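Local structure of sugar-binding transcriptional regulator, LacI family (Enterococcus faecalis, 3CS3) at residues D101-A106 against L137-R142; K120-S125 against E152-D157; T227-K232 against R260-E265. The protein probably acts as a sugar-responsive DNA-binding transcription factor of the LacI family, here represented by its C-terminal periplasmic-binding-protein-like part. All coordinates share one frame; numbering follows the deposited sequence. Where two conformers were deposited one is given.

Contact 1 of 3, residues D101-A106 against L137-R142; sequences DNRGGA and LAVSTR
Arg-103 and Val-139 meet because Arg-103 sends CG away from its own carbonyl carbon, beside the backbone N, and then runs extended as far as NE, which carries the aliphatic part of the chain obliquely past one methyl of the valine. Arg-103 CG lies 3.7 Å from Val-139 CG2, and the same methyl also touches CB of the arginine. Val-139, whose chi1 of 149° falls off the usual staggered values, divides its two branches between different targets. While CG2 faces the arginine chain, Val-139 CG1 lies 3.5 Å from the backbone O of Arg-103. The same CG1 is 3.8 Å from Ala-106 CB. The methyl of Ala-106 points at the opposing helix and also meets Ser-140 OG at 3.8 Å, a van der Waals contact; the polar need of that hydroxyl is met within its own helix by the carbonyl of Arg-136. On the exposed side of the contact, Arg-142 NH2 comes near the plane of the Arg-103 guanidinium at its edge, 4.1 Å from NH1, with the two planes turned 66° apart. This approach of like charges is probably eased by Glu-135, which forms a salt bridge with Arg-103 NE. Between the two segments the contact is apolar, without a hydrogen bond; the polar ties between these helices lie just beyond, from Arg-103 to Glu-135 and from Asn-102 OD1 to Arg-136. The axes of the short helical segments approach to 8.5 Å and cross at -37°, packing helix 102-115 against helix 131-146 as neighbouring helices of the layered alpha/beta architecture of periplasmic-binding-protein-like domains.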
loop_
_atom_site.group_PDB
_atom_site.type_symbol
_atom_site.label_atom_id
_atom_site.label_comp_id
_atom_site.label_asym_id
_atom_site.label_seq_id
_atom_site.Cartn_x
_atom_site.Cartn_y
_atom_site.Cartn_z
ATOM N N ASP A 101 -6.153 18.273 -9.908
ATOM C CA ASP A 101 -5.888 19.684 -10.134
ATOM C C ASP A 101 -4.515 20.043 -9.544
ATOM O O ASP A 101 -4.408 20.556 -8.423
ATOM C CB ASP A 101 -7.005 20.522 -9.515
ATOM C CG ASP A 101 -6.878 21.995 -9.830
ATOM O OD1 ASP A 101 -6.449 22.345 -10.954
ATOM O OD2 ASP A 101 -7.221 22.803 -8.945
ATOM N N ASN A 102 -3.471 19.740 -10.313
ATOM C CA ASN A 102 -2.085 19.970 -9.910
ATOM C C ASN A 102 -1.741 21.450 -9.806
ATOM O O ASN A 102 -0.968 21.852 -8.939
ATOM C CB ASN A 102 -1.128 19.295 -10.890
ATOM C CG ASN A 102 -1.213 17.785 -10.851
ATOM O OD1 ASN A 102 -1.109 17.170 -9.789
ATOM N ND2 ASN A 102 -1.391 17.178 -12.017
ATOM N N ARG A 103 -2.328 22.248 -10.693
ATOM C CA ARG A 103 -2.122 23.695 -10.712
ATOM C C ARG A 103 -2.727 24.384 -9.493
ATOM O O ARG A 103 -2.083 25.228 -8.886
ATOM C CB ARG A 103 -2.624 24.288 -12.032
ATOM C CG ARG A 103 -1.829 23.739 -13.216
ATOM C CD ARG A 103 -2.181 24.367 -14.544
ATOM N NE ARG A 103 -1.172 24.036 -15.550
ATOM C CZ ARG A 103 -0.321 24.906 -16.087
ATOM N NH1 ARG A 103 -0.360 26.187 -15.738
ATOM N NH2 ARG A 103 0.563 24.496 -16.987
ATOM N N GLY A 104 -3.936 23.995 -9.115
ATOM C CA GLY A 104 -4.563 24.522 -7.908
ATOM C C GLY A 104 -3.919 24.022 -6.628
ATOM O O GLY A 104 -3.841 24.759 -5.648
ATOM N N GLY A 105 -3.463 22.768 -6.642
ATOM C CA GLY A 105 -2.788 22.175 -5.493
ATOM C C GLY A 105 -1.428 22.787 -5.220
ATOM O O GLY A 105 -1.111 23.119 -4.079
ATOM N N ALA A 106 -0.622 22.935 -6.267
ATOM C CA ALA A 106 0.694 23.547 -6.138
ATOM C C ALA A 106 0.601 25.034 -5.801
ATOM O O ALA A 106 1.434 25.536 -5.056
ATOM C CB ALA A 106 1.528 23.323 -7.390
ATOM N N LEU A 137 5.472 21.711 -10.998
ATOM C CA LEU A 137 6.674 22.512 -11.192
ATOM C C LEU A 137 6.402 23.816 -11.939
ATOM O O LEU A 137 6.887 24.865 -11.531
ATOM C CB LEU A 137 7.749 21.700 -11.914
ATOM C CG LEU A 137 9.195 22.148 -11.751
ATOM C CD1 LEU A 137 9.541 22.313 -10.282
ATOM C CD2 LEU A 137 10.109 21.132 -12.414
ATOM N N ALA A 138 5.610 23.749 -13.008
ATOM C CA ALA A 138 5.302 24.924 -13.838
ATOM C C ALA A 138 4.592 26.024 -13.063
ATOM O O ALA A 138 4.799 27.207 -13.317
ATOM C CB ALA A 138 4.473 24.526 -15.051
ATOM N N VAL A 139 3.763 25.620 -12.112
ATOM C CA VAL A 139 2.990 26.551 -11.306
ATOM C C VAL A 139 3.792 27.056 -10.097
ATOM O O VAL A 139 3.705 28.238 -9.742
ATOM C CB VAL A 139 1.617 25.924 -10.935
ATOM C CG1 VAL A 139 1.094 26.414 -9.595
ATOM C CG2 VAL A 139 0.625 26.219 -12.035
ATOM N N SER A 140 4.581 26.160 -9.498
ATOM C CA SER A 140 5.433 26.488 -8.354
ATOM C C SER A 140 6.490 27.521 -8.725
ATOM O O SER A 140 6.605 28.544 -8.056
ATOM C CB SER A 140 6.121 25.237 -7.803
ATOM O OG SER A 140 5.176 24.289 -7.359
ATOM N N THR A 141 7.237 27.243 -9.797
ATOM C CA THR A 141 8.297 28.128 -10.287
ATOM C C THR A 141 7.761 29.490 -10.744
ATOM O O THR A 141 8.377 30.513 -10.450
ATOM C CB THR A 141 9.107 27.483 -11.431
ATOM O OG1 THR A 141 8.229 27.148 -12.510
ATOM C CG2 THR A 141 9.813 26.222 -10.948
ATOM N N ARG A 142 6.618 29.494 -11.433
ATOM C CA ARG A 142 5.946 30.730 -11.857
ATOM C C ARG A 142 5.586 31.648 -10.682
ATOM O O ARG A 142 5.858 32.852 -10.725
ATOM C CB ARG A 142 4.694 30.413 -12.685
ATOM C CG ARG A 142 3.816 31.619 -13.031
ATOM C CD ARG A 142 2.514 31.207 -13.716
ATOM N NE ARG A 142 1.517 30.675 -12.784
ATOM C CZ ARG A 142 0.346 30.143 -13.145
ATOM N NH1 ARG A 142 -0.488 29.691 -12.219
ATOM N NH2 ARG A 142 0.004 30.056 -14.426
#

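Contact 2 of 3, residues K120-S125 against E152-D157; sequences KVLLLS and EIIQGD
Parallel beta pairing joins strand 121-125 to strand 151-155, the outermost strand on this side of a four-stranded parallel sheet within the chain. The evidence is a staggered set of backbone bonds: Glu-152 bonds to the residues on either side of its partner Leu-122, and Ile-154 to those on either side of Leu-124. Glu-152 gives its N-H to Val-121 O and receives that of Leu-123, at 2.8 Å from Leu-123 N to Glu-152 O and almost straight (177°). Farther along, Ile-154 N donates to Leu-123 O from above the carbonyl plane, and Ile-154 O takes the N-H of Ser-125 at 3.0 Å from Ser-125 N. On the face bearing Leu-122 and Ile-154, the two side chains slant across each other, with Leu-122 CD2 3.6 Å from Ile-154 CD1. The other face carries a looser meeting, Leu-123 CD1 to Ile-153 CG1 at 4.1 Å. Glu-152 CG lies anti to the backbone N (chi1 -174°) and the chain runs on extended, which carries OE1 toward Lys-120 in a long salt bridge, 3.9 Å from NZ; the ammonium also has Gln-175 as a hydrogen-bonding partner. The strands are the two beta elements of a beta-alpha-beta crossover through helix 131-146, which covers the face of Leu-123 and Ile-153. Helix 160-170 packs on the Leu-122 and Ile-154 face, and strand 179-183 continues the sheet beyond strand 121-125.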
loop_
_atom_site.group_PDB
_atom_site.type_symbol
_atom_site.label_atom_id
_atom_site.label_comp_id
_atom_site.label_asym_id
_atom_site.label_seq_id
_atom_site.Cartn_x
_atom_site.Cartn_y
_atom_site.Cartn_z
ATOM N N LYS A 120 14.086 31.022 0.502
ATOM C CA LYS A 120 14.357 30.063 -0.567
ATOM C C LYS A 120 13.419 28.871 -0.381
ATOM O O LYS A 120 13.145 28.455 0.749
ATOM C CB LYS A 120 15.815 29.576 -0.542
ATOM C CG LYS A 120 16.294 29.042 -1.893
ATOM C CD LYS A 120 17.135 27.779 -1.771
ATOM C CE LYS A 120 18.613 28.083 -1.602
ATOM N NZ LYS A 120 19.448 26.874 -1.861
ATOM N N VAL A 121 12.921 28.327 -1.486
ATOM C CA VAL A 121 12.065 27.153 -1.436
ATOM C C VAL A 121 12.739 26.020 -2.194
ATOM O O VAL A 121 13.143 26.189 -3.336
ATOM C CB VAL A 121 10.652 27.442 -1.999
ATOM C CG1 VAL A 121 9.812 26.164 -2.078
ATOM C CG2 VAL A 121 9.938 28.461 -1.128
ATOM N N LEU A 122 12.882 24.872 -1.542
ATOM C CA LEU A 122 13.434 23.691 -2.193
ATOM C C LEU A 122 12.285 22.830 -2.725
ATOM O O LEU A 122 11.380 22.453 -1.983
ATOM C CB LEU A 122 14.377 22.925 -1.248
ATOM C CG LEU A 122 15.702 23.649 -0.936
ATOM C CD1 LEU A 122 15.617 24.552 0.292
ATOM C CD2 LEU A 122 16.835 22.678 -0.750
ATOM N N LEU A 123 12.309 22.568 -4.028
ATOM C CA LEU A 123 11.219 21.871 -4.696
ATOM C C LEU A 123 11.610 20.429 -4.961
ATOM O O LEU A 123 12.307 20.133 -5.930
ATOM C CB LEU A 123 10.820 22.577 -6.004
ATOM C CG LEU A 123 10.355 24.043 -5.962
ATOM C CD1 LEU A 123 10.324 24.637 -7.369
ATOM C CD2 LEU A 123 8.991 24.208 -5.282
ATOM N N LEU A 124 11.172 19.538 -4.075
ATOM C CA LEU A 124 11.433 18.111 -4.218
ATOM C C LEU A 124 10.371 17.520 -5.145
ATOM O O LEU A 124 9.223 17.295 -4.746
ATOM C CB LEU A 124 11.447 17.435 -2.839
ATOM C CG LEU A 124 11.733 15.936 -2.671
ATOM C CD1 LEU A 124 12.860 15.421 -3.577
ATOM C CD2 LEU A 124 12.025 15.635 -1.200
ATOM N N SER A 125 10.761 17.305 -6.394
ATOM C CA SER A 125 9.828 16.897 -7.425
ATOM C C SER A 125 9.835 15.392 -7.607
ATOM O O SER A 125 10.715 14.705 -7.089
ATOM C CB SER A 125 10.147 17.596 -8.755
ATOM O OG SER A 125 11.342 17.101 -9.325
ATOM N N GLU A 152 15.384 25.943 -5.642
ATOM C CA GLU A 152 16.183 24.870 -6.210
ATOM C C GLU A 152 15.264 23.670 -6.436
ATOM O O GLU A 152 14.458 23.329 -5.571
ATOM C CB GLU A 152 17.344 24.506 -5.278
ATOM C CG GLU A 152 18.316 23.492 -5.876
ATOM C CD GLU A 152 19.668 23.467 -5.182
ATOM O OE1 GLU A 152 19.728 23.587 -3.937
ATOM O OE2 GLU A 152 20.680 23.313 -5.897
ATOM N N ILE A 153 15.383 23.051 -7.607
ATOM C CA ILE A 153 14.617 21.861 -7.963
ATOM C C ILE A 153 15.467 20.626 -7.692
ATOM O O ILE A 153 16.561 20.482 -8.241
ATOM C CB ILE A 153 14.190 21.887 -9.459
ATOM C CG1 ILE A 153 13.246 23.062 -9.724
ATOM C CG2 ILE A 153 13.543 20.558 -9.875
ATOM C CD1 ILE A 153 13.041 23.377 -11.189
ATOM N N ILE A 154 14.964 19.742 -6.832
ATOM C CA ILE A 154 15.660 18.501 -6.505
ATOM C C ILE A 154 14.856 17.320 -7.015
ATOM O O ILE A 154 13.698 17.140 -6.645
ATOM C CB ILE A 154 15.936 18.386 -4.996
ATOM C CG1 ILE A 154 16.850 19.527 -4.556
ATOM C CG2 ILE A 154 16.585 17.045 -4.651
ATOM C CD1 ILE A 154 16.568 20.009 -3.191
ATOM N N GLN A 155 15.490 16.532 -7.882
ATOM C CA GLN A 155 14.857 15.407 -8.560
ATOM C C GLN A 155 14.634 14.221 -7.623
ATOM O O GLN A 155 15.552 13.789 -6.922
ATOM C CB GLN A 155 15.711 14.979 -9.760
ATOM C CG GLN A 155 14.992 14.108 -10.788
ATOM C CD GLN A 155 13.934 14.862 -11.584
ATOM O OE1 GLN A 155 14.160 15.976 -12.064
ATOM N NE2 GLN A 155 12.771 14.245 -11.734
ATOM N N GLY A 156 13.399 13.725 -7.609
ATOM C CA GLY A 156 13.027 12.495 -6.906
ATOM C C GLY A 156 12.208 11.637 -7.848
ATOM O O GLY A 156 12.183 11.893 -9.052
ATOM N N ASP A 157 11.536 10.622 -7.315
ATOM C CA ASP A 157 10.769 9.694 -8.156
ATOM C C ASP A 157 9.418 9.289 -7.559
ATOM O O ASP A 157 8.866 8.237 -7.912
ATOM C CB ASP A 157 11.614 8.456 -8.514
ATOM C CG ASP A 157 12.215 7.765 -7.290
ATOM O OD1 ASP A 157 11.668 7.901 -6.177
ATOM O OD2 ASP A 157 13.241 7.069 -7.447
#

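Contact 3 of 3, residues T227-K232 against R260-E265; sequences TIAYSK and RFIEGE
Thr-227 and Ile-262 form an antiparallel hydrogen-bonded pair whose backbone groups satisfy one another: Thr-227 N donates to Ile-262 O at 3.1 Å, and Ile-262 N returns a bond to Thr-227 O at 2.8 Å. Ala-229 and Arg-260 repeat the exchange, with Ala-229 N 2.7 Å from Arg-260 O and Arg-260 N 2.9 Å from Ala-229 O. Ile-228 and Phe-261 between them make a non-hydrogen-bonded pair; the backbone of Ile-228 instead bonds to Asp-213. The side chains of Ile-228 and Phe-261 cross at about a right angle, Ile-228 CD1 sitting at the ring edge, 4.0 Å from Phe-261 CD1. On the other face, Ala-229 CB touches Ile-262 CD1 at 3.6 Å. Arg-260 CG sits between its backbone N and carbonyl carbon (chi1 74°), and the chain, extended to NE, brings one guanidinium face over Ala-229 CB, 3.8 Å from NH1. Thr-227 OG1 is engaged by Asp-186 and Asn-214 N, Tyr-230 OH by Asp-213. Main-chain bonds thus hold strand 227-229, outermost in the mixed sheet within this chain, to strand 255-262, whereas side chains tie it to the start of helix 186-196 and to Asp-213 and Asn-214.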
loop_
_atom_site.group_PDB
_atom_site.type_symbol
_atom_site.label_atom_id
_atom_site.label_comp_id
_atom_site.label_asym_id
_atom_site.label_seq_id
_atom_site.Cartn_x
_atom_site.Cartn_y
_atom_site.Cartn_z
ATOM N N THR A 227 -0.094 19.488 4.086
ATOM C CA THR A 227 -0.254 18.753 2.835
ATOM C C THR A 227 -1.414 19.260 1.998
ATOM O O THR A 227 -2.222 20.067 2.458
ATOM C CB THR A 227 -0.445 17.222 3.107
ATOM O OG1 THR A 227 -0.417 16.498 1.872
ATOM C CG2 THR A 227 -1.766 16.952 3.845
ATOM N N ILE A 228 -1.478 18.774 0.762
ATOM C CA ILE A 228 -2.581 19.070 -0.145
ATOM C C ILE A 228 -3.474 17.833 -0.261
ATOM O O ILE A 228 -3.026 16.760 -0.658
ATOM C CB ILE A 228 -2.074 19.505 -1.535
ATOM C CG1 ILE A 228 -1.079 20.684 -1.430
ATOM C CG2 ILE A 228 -3.240 19.823 -2.446
ATOM C CD1 ILE A 228 -1.682 22.015 -0.959
ATOM N N ALA A 229 -4.737 18.004 0.104
ATOM C CA ALA A 229 -5.687 16.912 0.188
ATOM C C ALA A 229 -6.684 16.945 -0.942
ATOM O O ALA A 229 -7.034 18.006 -1.441
ATOM C CB ALA A 229 -6.422 16.970 1.500
ATOM N N TYR A 230 -7.140 15.761 -1.328
ATOM C CA TYR A 230 -8.220 15.589 -2.287
ATOM C C TYR A 230 -8.948 14.295 -1.911
ATOM O O TYR A 230 -8.423 13.484 -1.137
ATOM C CB TYR A 230 -7.666 15.541 -3.722
ATOM C CG TYR A 230 -6.467 14.629 -3.902
ATOM C CD1 TYR A 230 -5.164 15.129 -3.833
ATOM C CD2 TYR A 230 -6.635 13.261 -4.144
ATOM C CE1 TYR A 230 -4.056 14.283 -3.990
ATOM C CE2 TYR A 230 -5.543 12.414 -4.306
ATOM C CZ TYR A 230 -4.258 12.929 -4.229
ATOM O OH TYR A 230 -3.191 12.078 -4.394
ATOM N N SER A 231 -10.153 14.101 -2.432
ATOM C CA SER A 231 -10.869 12.851 -2.195
ATOM C C SER A 231 -10.334 11.741 -3.099
ATOM O O SER A 231 -10.574 11.751 -4.316
ATOM C CB SER A 231 -12.370 13.036 -2.411
ATOM O OG SER A 231 -13.080 11.902 -1.942
ATOM N N LYS A 232 -9.604 10.795 -2.508
ATOM C CA LYS A 232 -9.076 9.652 -3.260
ATOM C C LYS A 232 -10.175 8.663 -3.659
ATOM O O LYS A 232 -10.100 8.062 -4.733
ATOM C CB LYS A 232 -7.997 8.911 -2.480
ATOM C CG LYS A 232 -6.806 9.739 -2.048
ATOM C CD LYS A 232 -6.934 10.093 -0.582
ATOM C CE LYS A 232 -5.608 10.030 0.122
ATOM N NZ LYS A 232 -5.729 10.671 1.456
ATOM N N ARG A 260 -7.443 20.895 -1.606
ATOM C CA ARG A 260 -7.413 21.871 -0.524
ATOM C C ARG A 260 -6.148 21.692 0.312
ATOM O O ARG A 260 -5.619 20.581 0.420
ATOM C CB ARG A 260 -8.669 21.768 0.354
ATOM C CG ARG A 260 -8.732 20.564 1.284
ATOM C CD ARG A 260 -10.143 20.328 1.817
ATOM N NE ARG A 260 -10.134 19.599 3.088
ATOM C CZ ARG A 260 -10.109 18.272 3.210
ATOM N NH1 ARG A 260 -10.092 17.488 2.136
ATOM N NH2 ARG A 260 -10.101 17.723 4.420
ATOM N N PHE A 261 -5.652 22.790 0.879
ATOM C CA PHE A 261 -4.514 22.740 1.790
ATOM C C PHE A 261 -4.976 22.330 3.190
ATOM O O PHE A 261 -6.002 22.804 3.679
ATOM C CB PHE A 261 -3.767 24.090 1.815
ATOM C CG PHE A 261 -2.702 24.186 2.887
ATOM C CD1 PHE A 261 -1.526 23.453 2.787
ATOM C CD2 PHE A 261 -2.880 25.011 3.995
ATOM C CE1 PHE A 261 -0.542 23.530 3.772
ATOM C CE2 PHE A 261 -1.903 25.096 4.986
ATOM C CZ PHE A 261 -0.730 24.348 4.875
ATOM N N ILE A 262 -4.221 21.436 3.821
ATOM C CA ILE A 262 -4.496 21.019 5.189
ATOM C C ILE A 262 -3.297 21.389 6.042
ATOM O O ILE A 262 -2.186 20.896 5.807
ATOM C CB ILE A 262 -4.782 19.490 5.299
ATOM C CG1 ILE A 262 -6.097 19.136 4.594
ATOM C CG2 ILE A 262 -4.789 19.030 6.775
ATOM C CD1 ILE A 262 -6.680 17.802 5.012
ATOM N N GLU A 263 -3.527 22.259 7.023
ATOM C CA GLU A 263 -2.444 22.797 7.840
ATOM C C GLU A 263 -1.856 21.772 8.794
ATOM O O GLU A 263 -2.542 20.864 9.265
ATOM C CB GLU A 263 -2.866 24.080 8.571
ATOM C CG GLU A 263 -4.137 23.978 9.408
ATOM C CD GLU A 263 -4.528 25.305 10.051
ATOM O OE1 GLU A 263 -5.741 25.533 10.249
ATOM O OE2 GLU A 263 -3.629 26.121 10.355
ATOM N N GLY A 264 -0.563 21.915 9.041
ATOM C CA GLY A 264 0.158 21.015 9.917
ATOM C C GLY A 264 1.340 21.710 10.547
ATOM O O GLY A 264 1.927 22.619 9.952
ATOM N N GLU A 265 1.710 21.247 11.739
ATOM C CA GLU A 265 2.791 21.865 12.507
ATOM C C GLU A 265 4.183 21.644 11.902
ATOM O O GLU A 265 5.187 22.133 12.436
ATOM C CB GLU A 265 2.742 21.415 13.973
ATOM C CG GLU A 265 1.953 22.343 14.886
ATOM C CD GLU A 265 2.797 23.478 15.437
ATOM O OE1 GLU A 265 2.443 24.653 15.203
ATOM O OE2 GLU A 265 3.817 23.196 16.102
#

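In the fold
Contact 1 stands between the other two, its centre 13 Å from that of contact 2 and 15 Å from that of contact 3. Toward contact 2, helix 131-146 lies on the parallel sheet: Leu-137 CD1 is 3.8 Å from both Ile-153 CD1 and Leu-123 CD1. Toward contact 3, Gly-105 O approaches Ile-228 CD1 at 3.4 Å, bringing helix 102-115 onto the edge of the mixed sheet. Contacts 2 and 3 do not touch, their nearest atoms being about 11 Å apart. The helix pair therefore bridges two separate sheets. Within segment 227-232, just past the paired strand, Ser-231 OG is hydrogen-bonded to a sulfate ion, probably from the crystallisation liquor.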